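Local atomic coordinates of CCMAN5 (Cellulosimicrobium cellulans, PDB entry 2XSG), a protein that probably hydrolyses alpha-mannosidic bonds as a family 92 glycoside hydrolase, and enables mannose-6-phosphate modification of lysosomal enzymes produced in yeast. Residues A288-V293 with T313-M318; A594-N599 with G676-T681; W610-Y615 with V714-F719. All blocks are in the same frame, centred on the assembly; numbering follows the deposited sequence.

Contact 1. Residues A288-V293 with T313-M318; sequences ATLGRV and THLYRM
Leu315 points across to Leu290 and Val293. Its CB and CG each lie 4.2 Å from Leu290 CD2, a loose approach. CG stands anti to the backbone N (chi1 -168°), which carries the branch out from the helix. Of the two tips, Leu315 CD1 stays 4.3 Å from Val293 CG2. Leu315 CD2 goes deeper: it lies 3.6 Å from Leu290 O, and 4.0 Å from Val293 CG2. The side chains of Leu315 and Val293 run at a slant to each other. Leu290 O also takes the N-H of Val293, the bond of a type I turn from Leu290 to Val293. The CD2 methyl of Leu315 therefore packs on an oxygen already paired within its own turn.

This turn takes the chain from helix 275-290 into strand 293-296, an outermost strand of a mixed six-stranded sheet. Helix 306-318 packs against the turn through Leu315 and Tyr316, in the family 92 catalytic region. That region belongs to the six-hairpin clan, whose members have an (alpha/alpha)6 barrel.

Leu290 gives the second half of the contact. Its CG is anti to the carbonyl carbon (chi1 -56°), and CD2 reaches the helix backbone, 3.8 Å from Tyr316 N. The same methyl lies 4.1 Å from Tyr316 CB. The Tyr316 ring leads away and meets Trp286, while Leu315 also touches Val671 of helix 665-675.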
loop_
_atom_site.group_PDB
_atom_site.type_symbol
_atom_site.label_atom_id
_atom_site.label_comp_id
_atom_site.label_asym_id
_atom_site.label_seq_id
_atom_site.Cartn_x
_atom_site.Cartn_y
_atom_site.Cartn_z
ATOM N N ALA A 288 -4.946 -18.099 -8.008
ATOM C CA ALA A 288 -6.348 -17.992 -7.619
ATOM C C ALA A 288 -6.720 -16.542 -7.308
ATOM O O ALA A 288 -7.779 -16.065 -7.729
ATOM C CB ALA A 288 -6.660 -18.897 -6.406
ATOM N N THR A 289 -5.851 -15.849 -6.579
ATOM C CA THR A 289 -6.054 -14.438 -6.239
ATOM C C THR A 289 -6.046 -13.542 -7.492
ATOM O O THR A 289 -6.973 -12.754 -7.718
ATOM C CB THR A 289 -4.964 -13.960 -5.239
ATOM O OG1 THR A 289 -5.063 -14.727 -4.028
ATOM C CG2 THR A 289 -5.103 -12.459 -4.935
ATOM N N LEU A 290 -4.998 -13.670 -8.300
ATOM C CA LEU A 290 -4.919 -12.925 -9.552
ATOM C C LEU A 290 -6.034 -13.301 -10.536
ATOM O O LEU A 290 -6.542 -12.447 -11.266
ATOM C CB LEU A 290 -3.539 -13.096 -10.202
ATOM C CG LEU A 290 -2.300 -12.730 -9.363
ATOM C CD1 LEU A 290 -1.061 -13.319 -10.002
ATOM C CD2 LEU A 290 -2.128 -11.238 -9.178
ATOM N N GLY A 291 -6.414 -14.573 -10.538
ATOM C CA GLY A 291 -7.477 -15.082 -11.416
ATOM C C GLY A 291 -8.873 -14.525 -11.171
ATOM O O GLY A 291 -9.805 -14.810 -11.944
ATOM N N ARG A 292 -9.018 -13.736 -10.099
ATOM C CA ARG A 292 -10.254 -13.015 -9.826
ATOM C C ARG A 292 -10.551 -11.986 -10.910
ATOM O O ARG A 292 -11.721 -11.648 -11.132
ATOM C CB ARG A 292 -10.201 -12.325 -8.467
ATOM C CG ARG A 292 -10.137 -13.283 -7.283
ATOM C CD ARG A 292 -10.093 -12.495 -5.972
ATOM N NE ARG A 292 -10.064 -13.384 -4.809
ATOM C CZ ARG A 292 -11.140 -13.937 -4.251
ATOM N NH1 ARG A 292 -12.361 -13.696 -4.743
ATOM N NH2 ARG A 292 -10.994 -14.735 -3.196
ATOM N N VAL A 293 -9.490 -11.488 -11.559
ATOM C CA VAL A 293 -9.605 -10.623 -12.739
ATOM C C VAL A 293 -8.994 -11.271 -13.984
ATOM O O VAL A 293 -7.785 -11.564 -14.031
ATOM C CB VAL A 293 -8.961 -9.249 -12.526
ATOM C CG1 VAL A 293 -9.364 -8.306 -13.669
ATOM C CG2 VAL A 293 -9.387 -8.671 -11.193
ATOM N N THR A 313 0.988 -7.143 -12.345
ATOM C CA THR A 313 1.999 -6.734 -11.385
ATOM C C THR A 313 1.351 -5.850 -10.306
ATOM O O THR A 313 1.594 -6.038 -9.108
ATOM C CB THR A 313 3.164 -5.985 -12.076
ATOM O OG1 THR A 313 3.813 -6.858 -13.021
ATOM C CG2 THR A 313 4.180 -5.473 -11.039
ATOM N N HIS A 314 0.521 -4.902 -10.730
ATOM C CA HIS A 314 -0.132 -4.010 -9.773
ATOM C C HIS A 314 -1.308 -4.675 -9.052
ATOM O O HIS A 314 -1.596 -4.347 -7.883
ATOM C CB HIS A 314 -0.514 -2.666 -10.408
ATOM C CG HIS A 314 0.676 -1.856 -10.821
ATOM N ND1 HIS A 314 1.678 -1.512 -9.942
ATOM C CD2 HIS A 314 1.040 -1.348 -12.022
ATOM C CE1 HIS A 314 2.604 -0.821 -10.576
ATOM N NE2 HIS A 314 2.234 -0.694 -11.837
ATOM N N LEU A 315 -1.976 -5.621 -9.711
ATOM C CA LEU A 315 -2.947 -6.435 -8.980
ATOM C C LEU A 315 -2.227 -7.204 -7.849
ATOM O O LEU A 315 -2.714 -7.260 -6.696
ATOM C CB LEU A 315 -3.704 -7.390 -9.908
ATOM C CG LEU A 315 -4.949 -8.111 -9.376
ATOM C CD1 LEU A 315 -6.077 -7.130 -8.995
ATOM C CD2 LEU A 315 -5.470 -9.145 -10.371
ATOM N N TYR A 316 -1.063 -7.774 -8.168
ATOM C CA TYR A 316 -0.238 -8.445 -7.156
ATOM C C TYR A 316 0.051 -7.501 -5.965
ATOM O O TYR A 316 -0.123 -7.870 -4.821
ATOM C CB TYR A 316 1.038 -8.996 -7.801
ATOM C CG TYR A 316 2.159 -9.371 -6.852
ATOM C CD1 TYR A 316 2.201 -10.628 -6.237
ATOM C CD2 TYR A 316 3.189 -8.476 -6.585
ATOM C CE1 TYR A 316 3.247 -10.971 -5.357
ATOM C CE2 TYR A 316 4.226 -8.807 -5.714
ATOM C CZ TYR A 316 4.253 -10.054 -5.106
ATOM O OH TYR A 316 5.290 -10.379 -4.248
ATOM N N ARG A 317 0.451 -6.273 -6.266
ATOM C CA ARG A 317 0.773 -5.273 -5.246
ATOM C C ARG A 317 -0.449 -4.852 -4.416
ATOM O O ARG A 317 -0.303 -4.450 -3.260
ATOM C CB ARG A 317 1.382 -4.035 -5.901
ATOM C CG ARG A 317 2.718 -4.234 -6.605
ATOM C CD ARG A 317 3.784 -4.675 -5.629
ATOM N NE ARG A 317 5.111 -4.627 -6.224
ATOM C CZ ARG A 317 6.180 -5.271 -5.755
ATOM N NH1 ARG A 317 6.093 -6.034 -4.671
ATOM N NH2 ARG A 317 7.339 -5.153 -6.383
ATOM N N MET A 318 -1.639 -4.930 -5.009
ATOM C CA MET A 318 -2.886 -4.597 -4.307
ATOM C C MET A 318 -3.226 -5.545 -3.144
ATOM O O MET A 318 -3.894 -5.137 -2.192
ATOM C CB MET A 318 -4.063 -4.506 -5.288
ATOM C CG MET A 318 -5.420 -4.270 -4.606
ATOM S SD MET A 318 -6.786 -4.276 -5.805
ATOM C CE MET A 318 -5.886 -3.750 -7.201
#

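Contact 2. Residues A594-N599 with G676-T681; sequences APYLFN and GLFPVT
An offset stack of Tyr596 on Phe678 joins the 3-10 turn 594-596 to the short strand 677-678. This strand leaves helix 665-675 through a Schellman motif, with Gly676 at positive phi (102°) as its C-prime residue. The ring planes are 8° apart and the centroids 4.2 Å. Tyr596 CE1 lies over one face of Phe678, toward the rim, 3.3 Å from Phe678 CD1. In return Phe678 CB sits over the middle of the Tyr596 ring, a CH-pi contact 3.5 Å from the centroid. The slide between the rings thus brings a methylene, not a ring, above the tyrosine centre. Pro679 CD lies on the opposite face of Phe678, so the phenyl is held between proline and tyrosine.

Beside the rings, Val680 meets the turn with both methyls. Its CG2 is 3.8 Å from Tyr596 CB. CG1, anti to the backbone N (chi1 169°), is 3.7 Å from Leu597 CD2. All four residues are buried.

Strand 677-678 pairs with strand 686-689 through Phe678 and Gln688. Helix 353-366 adds Arg358, which touches Phe678. On the turn, Pro595 packs on helix 604-616.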
loop_
_atom_site.group_PDB
_atom_site.type_symbol
_atom_site.label_atom_id
_atom_site.label_comp_id
_atom_site.label_asym_id
_atom_site.label_seq_id
_atom_site.Cartn_x
_atom_site.Cartn_y
_atom_site.Cartn_z
ATOM N N ALA A 594 -8.489 13.650 -8.847
ATOM C CA ALA A 594 -8.666 14.845 -9.706
ATOM C C ALA A 594 -8.918 14.562 -11.188
ATOM O O ALA A 594 -9.711 15.259 -11.805
ATOM C CB ALA A 594 -7.531 15.827 -9.537
ATOM N N PRO A 595 -8.240 13.547 -11.774
ATOM C CA PRO A 595 -8.525 13.251 -13.184
ATOM C C PRO A 595 -9.950 12.841 -13.484
ATOM O O PRO A 595 -10.407 13.024 -14.604
ATOM C CB PRO A 595 -7.572 12.097 -13.509
ATOM C CG PRO A 595 -6.462 12.241 -12.504
ATOM C CD PRO A 595 -7.060 12.810 -11.284
ATOM N N TYR A 596 -10.649 12.305 -12.487
ATOM C CA TYR A 596 -12.023 11.861 -12.662
ATOM C C TYR A 596 -13.064 12.943 -12.362
ATOM O O TYR A 596 -14.264 12.668 -12.412
ATOM C CB TYR A 596 -12.290 10.608 -11.812
ATOM C CG TYR A 596 -11.388 9.439 -12.162
ATOM C CD1 TYR A 596 -10.137 9.297 -11.565
ATOM C CD2 TYR A 596 -11.790 8.478 -13.094
ATOM C CE1 TYR A 596 -9.299 8.228 -11.890
ATOM C CE2 TYR A 596 -10.958 7.412 -13.429
ATOM C CZ TYR A 596 -9.722 7.291 -12.820
ATOM O OH TYR A 596 -8.901 6.233 -13.142
ATOM N N LEU A 597 -12.628 14.165 -12.061
ATOM C CA LEU A 597 -13.598 15.223 -11.737
ATOM C C LEU A 597 -14.214 15.930 -12.943
ATOM O O LEU A 597 -15.190 16.673 -12.806
ATOM C CB LEU A 597 -13.014 16.225 -10.738
ATOM C CG LEU A 597 -12.475 15.571 -9.458
ATOM C CD1 LEU A 597 -11.974 16.623 -8.478
ATOM C CD2 LEU A 597 -13.522 14.675 -8.806
ATOM N N PHE A 598 -13.648 15.699 -14.123
ATOM C CA PHE A 598 -14.230 16.228 -15.350
ATOM C C PHE A 598 -15.635 15.681 -15.610
ATOM O O PHE A 598 -16.443 16.355 -16.260
ATOM C CB PHE A 598 -13.306 15.986 -16.547
ATOM C CG PHE A 598 -12.056 16.811 -16.526
ATOM C CD1 PHE A 598 -10.821 16.216 -16.240
ATOM C CD2 PHE A 598 -12.101 18.178 -16.798
ATOM C CE1 PHE A 598 -9.638 16.966 -16.254
ATOM C CE2 PHE A 598 -10.929 18.940 -16.811
ATOM C CZ PHE A 598 -9.690 18.329 -16.528
ATOM N N ASN A 599 -15.921 14.478 -15.089
ATOM C CA ASN A 599 -17.264 13.897 -15.111
ATOM C C ASN A 599 -18.272 14.805 -14.397
ATOM O O ASN A 599 -19.449 14.830 -14.735
ATOM C CB ASN A 599 -17.280 12.534 -14.402
ATOM C CG ASN A 599 -16.626 11.425 -15.207
ATOM O OD1 ASN A 599 -16.186 11.621 -16.340
ATOM N ND2 ASN A 599 -16.552 10.237 -14.608
ATOM N N GLY A 676 -11.617 0.767 -15.034
ATOM C CA GLY A 676 -12.315 1.950 -15.474
ATOM C C GLY A 676 -13.314 2.494 -14.474
ATOM O O GLY A 676 -14.164 3.315 -14.848
ATOM N N LEU A 677 -13.222 2.025 -13.223
ATOM C CA LEU A 677 -14.101 2.458 -12.146
ATOM C C LEU A 677 -13.290 2.964 -10.969
ATOM O O LEU A 677 -12.543 2.204 -10.338
ATOM C CB LEU A 677 -15.015 1.316 -11.681
ATOM C CG LEU A 677 -15.991 0.757 -12.713
ATOM C CD1 LEU A 677 -16.590 -0.492 -12.117
ATOM C CD2 LEU A 677 -17.067 1.769 -13.115
ATOM N N PHE A 678 -13.462 4.248 -10.664
ATOM C CA PHE A 678 -12.642 4.909 -9.650
ATOM C C PHE A 678 -13.477 5.463 -8.494
ATOM O O PHE A 678 -14.554 6.028 -8.720
ATOM C CB PHE A 678 -11.868 6.050 -10.295
ATOM C CG PHE A 678 -10.905 6.715 -9.365
ATOM C CD1 PHE A 678 -9.606 6.236 -9.241
ATOM C CD2 PHE A 678 -11.289 7.810 -8.612
ATOM C CE1 PHE A 678 -8.706 6.837 -8.368
ATOM C CE2 PHE A 678 -10.395 8.410 -7.737
ATOM C CZ PHE A 678 -9.097 7.927 -7.623
ATOM N N PRO A 679 -12.979 5.324 -7.243
ATOM C CA PRO A 679 -13.765 5.850 -6.135
ATOM C C PRO A 679 -13.414 7.310 -5.820
ATOM O O PRO A 679 -12.573 7.586 -4.956
ATOM C CB PRO A 679 -13.373 4.923 -4.975
ATOM C CG PRO A 679 -11.923 4.607 -5.268
ATOM C CD PRO A 679 -11.785 4.588 -6.773
ATOM N N VAL A 680 -14.056 8.247 -6.498
ATOM C CA VAL A 680 -13.900 9.653 -6.100
ATOM C C VAL A 680 -14.330 9.826 -4.632
ATOM O O VAL A 680 -13.564 10.293 -3.800
ATOM C CB VAL A 680 -14.644 10.631 -7.064
ATOM C CG1 VAL A 680 -14.706 12.051 -6.487
ATOM C CG2 VAL A 680 -13.944 10.637 -8.428
ATOM N N THR A 681 -15.527 9.371 -4.311
ATOM C CA THR A 681 -16.012 9.436 -2.941
ATOM C C THR A 681 -15.835 8.092 -2.251
ATOM O O THR A 681 -16.692 7.216 -2.370
ATOM C CB THR A 681 -17.490 9.881 -2.904
ATOM O OG1 THR A 681 -17.638 11.043 -3.724
ATOM C CG2 THR A 681 -17.916 10.218 -1.491
#

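Contact 3. Residues W610-Y615 with V714-F719; sequences WARAIY and VSEDAF
Arg612 of helix 604-616 carries its side of the contact alone, meeting Phe719, Val714, Ser715 and Glu716 in the loop between strands 706-712 and 720-726.

The apolar part lies near the helix. Arg612 CG is anti to the backbone N (chi1 -174°), and the chain bends at chi2 (70°). The methylenes come against the base of Phe719: CG is 3.5 Å from Phe719 CB, and Arg612 CB is 3.8 Å from the same atom. The phenyl ring itself leads away, its plane 48° from the guanidinium.

The guanidinium makes close but unbonded contacts in the loop. Val714 CG2 sits at its edge, in plane, 3.7 Å from NH1. Glu716 CA and Ser715 O lie over one face. Ser715 O is 3.3 Å from NH1, but the angle is too poor for a hydrogen bond. NH1 is hydrogen-bonded to Thr301 OG1 instead.

Charge adds little direct contact. Glu716 OE2 stays 5.2 Å from Arg612 NH2, so no salt bridge forms, though a weak attraction is possible.

Hydrogen bonds shape the loop itself. Ser715 OG accepts from Asp717 N and, at 2.7 Å, from Ala718 N, forming an ST turn and an ST motif. Lys617 NZ bonds Glu716 O.

Across this contact Arg612 works by packing, without a hydrogen bond to the segment 714-719. Its guanidinium nitrogens find their bonds outside the two segments, NH1 with Thr301.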
loop_
_atom_site.group_PDB
_atom_site.type_symbol
_atom_site.label_atom_id
_atom_site.label_comp_id
_atom_site.label_asym_id
_atom_site.label_seq_id
_atom_site.Cartn_x
_atom_site.Cartn_y
_atom_site.Cartn_z
ATOM N N TRP A 610 -7.509 11.797 -19.611
ATOM C CA TRP A 610 -6.531 11.882 -18.530
ATOM C C TRP A 610 -6.285 10.569 -17.821
ATOM O O TRP A 610 -5.140 10.275 -17.455
ATOM C CB TRP A 610 -6.905 12.991 -17.534
ATOM C CG TRP A 610 -6.549 14.326 -18.111
ATOM C CD1 TRP A 610 -7.413 15.308 -18.534
ATOM C CD2 TRP A 610 -5.225 14.797 -18.398
ATOM N NE1 TRP A 610 -6.692 16.371 -19.039
ATOM C CE2 TRP A 610 -5.352 16.083 -18.962
ATOM C CE3 TRP A 610 -3.936 14.266 -18.198
ATOM C CZ2 TRP A 610 -4.246 16.842 -19.341
ATOM C CZ3 TRP A 610 -2.836 15.018 -18.581
ATOM C CH2 TRP A 610 -2.998 16.294 -19.143
ATOM N N ALA A 611 -7.349 9.781 -17.640
ATOM C CA ALA A 611 -7.216 8.431 -17.078
ATOM C C ALA A 611 -6.318 7.557 -17.954
ATOM O O ALA A 611 -5.354 6.961 -17.463
ATOM C CB ALA A 611 -8.573 7.779 -16.874
ATOM N N ARG A 612 -6.604 7.503 -19.252
ATOM C CA ARG A 612 -5.762 6.722 -20.149
ATOM C C ARG A 612 -4.321 7.261 -20.192
ATOM O O ARG A 612 -3.369 6.473 -20.209
ATOM C CB ARG A 612 -6.377 6.626 -21.554
ATOM C CG ARG A 612 -5.618 5.709 -22.510
ATOM C CD ARG A 612 -5.727 4.236 -22.149
ATOM N NE ARG A 612 -4.759 3.403 -22.876
ATOM C CZ ARG A 612 -5.072 2.348 -23.632
ATOM N NH1 ARG A 612 -6.333 1.954 -23.765
ATOM N NH2 ARG A 612 -4.106 1.648 -24.230
ATOM N N ALA A 613 -4.167 8.587 -20.169
ATOM C CA ALA A 613 -2.846 9.233 -20.314
ATOM C C ALA A 613 -1.919 9.047 -19.104
ATOM O O ALA A 613 -0.757 8.616 -19.238
ATOM C CB ALA A 613 -3.016 10.735 -20.636
ATOM N N ILE A 614 -2.433 9.382 -17.923
ATOM C CA ILE A 614 -1.651 9.273 -16.686
ATOM C C ILE A 614 -1.173 7.842 -16.484
ATOM O O ILE A 614 -0.030 7.610 -16.094
ATOM C CB ILE A 614 -2.457 9.770 -15.445
ATOM C CG1 ILE A 614 -2.725 11.279 -15.547
ATOM C CG2 ILE A 614 -1.673 9.511 -14.104
ATOM C CD1 ILE A 614 -3.864 11.784 -14.640
ATOM N N TYR A 615 -2.042 6.879 -16.750
ATOM C CA TYR A 615 -1.732 5.489 -16.377
ATOM C C TYR A 615 -1.053 4.669 -17.477
ATOM O O TYR A 615 -0.421 3.663 -17.179
ATOM C CB TYR A 615 -2.976 4.765 -15.864
ATOM C CG TYR A 615 -3.461 5.320 -14.558
ATOM C CD1 TYR A 615 -2.906 4.887 -13.358
ATOM C CD2 TYR A 615 -4.463 6.294 -14.523
ATOM C CE1 TYR A 615 -3.327 5.397 -12.147
ATOM C CE2 TYR A 615 -4.903 6.817 -13.315
ATOM C CZ TYR A 615 -4.330 6.357 -12.119
ATOM O OH TYR A 615 -4.760 6.865 -10.913
ATOM N N VAL A 714 -11.477 -0.645 -28.172
ATOM C CA VAL A 714 -10.435 0.088 -27.424
ATOM C C VAL A 714 -9.053 -0.120 -28.051
ATOM O O VAL A 714 -8.724 -1.217 -28.488
ATOM C CB VAL A 714 -10.385 -0.309 -25.920
ATOM C CG1 VAL A 714 -9.822 -1.723 -25.734
ATOM C CG2 VAL A 714 -9.577 0.714 -25.103
ATOM N N SER A 715 -8.250 0.935 -28.087
ATOM C CA SER A 715 -6.865 0.832 -28.538
ATOM C C SER A 715 -6.074 1.901 -27.827
ATOM O O SER A 715 -6.641 2.635 -27.000
ATOM C CB SER A 715 -6.779 1.049 -30.055
ATOM O OG SER A 715 -6.907 2.416 -30.338
ATOM N N GLU A 716 -4.786 2.013 -28.154
ATOM C CA GLU A 716 -3.951 3.087 -27.624
ATOM C C GLU A 716 -4.473 4.454 -28.038
ATOM O O GLU A 716 -4.226 5.445 -27.369
ATOM C CB GLU A 716 -2.479 2.910 -28.027
ATOM C CG GLU A 716 -1.756 1.845 -27.211
ATOM C CD GLU A 716 -0.273 1.710 -27.575
ATOM O OE1 GLU A 716 0.082 1.857 -28.760
ATOM O OE2 GLU A 716 0.531 1.436 -26.668
ATOM N N ASP A 717 -5.221 4.498 -29.132
ATOM C CA ASP A 717 -5.731 5.751 -29.661
ATOM C C ASP A 717 -7.217 5.877 -29.378
ATOM O O ASP A 717 -7.737 6.986 -29.260
ATOM C CB ASP A 717 -5.490 5.835 -31.176
ATOM C CG ASP A 717 -4.014 5.949 -31.539
ATOM O OD1 ASP A 717 -3.311 6.822 -30.991
ATOM O OD2 ASP A 717 -3.563 5.170 -32.408
ATOM N N ALA A 718 -7.903 4.748 -29.284
ATOM C CA ALA A 718 -9.347 4.755 -29.067
ATOM C C ALA A 718 -9.669 4.590 -27.584
ATOM O O ALA A 718 -10.069 3.517 -27.131
ATOM C CB ALA A 718 -10.043 3.677 -29.918
ATOM N N PHE A 719 -9.514 5.678 -26.838
ATOM C CA PHE A 719 -9.692 5.648 -25.387
ATOM C C PHE A 719 -10.874 6.504 -24.906
ATOM O O PHE A 719 -11.032 6.729 -23.709
ATOM C CB PHE A 719 -8.381 6.059 -24.689
ATOM C CG PHE A 719 -7.808 7.354 -25.190
ATOM C CD1 PHE A 719 -8.355 8.571 -24.794
ATOM C CD2 PHE A 719 -6.720 7.359 -26.070
ATOM C CE1 PHE A 719 -7.832 9.775 -25.266
ATOM C CE2 PHE A 719 -6.189 8.549 -26.536
ATOM C CZ PHE A 719 -6.748 9.764 -26.139
#

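From the N terminus, contact 1 comes first. It closes a short loop of 19 residues, through strand 293-296, before the other two open. It lies about 22 Å between centres from each of them and touches neither. Contact 2 closes a loop of 76 residues and contact 3 one of 98. Contacts 2 and 3 cross: their segments alternate as 594-599, 610-615, 676-681 and 714-719. They also touch, with Pro595 on Ile614 and Phe598 on Trp610, so helix 604-616 joins the two. Helix 665-675 links all three regions: Leu315 and Tyr615 pack on it, and 676-681 follows it. The sheet holding strand 293-296 also holds strands 706-712 and 720-726, which flank the loop of contact 3.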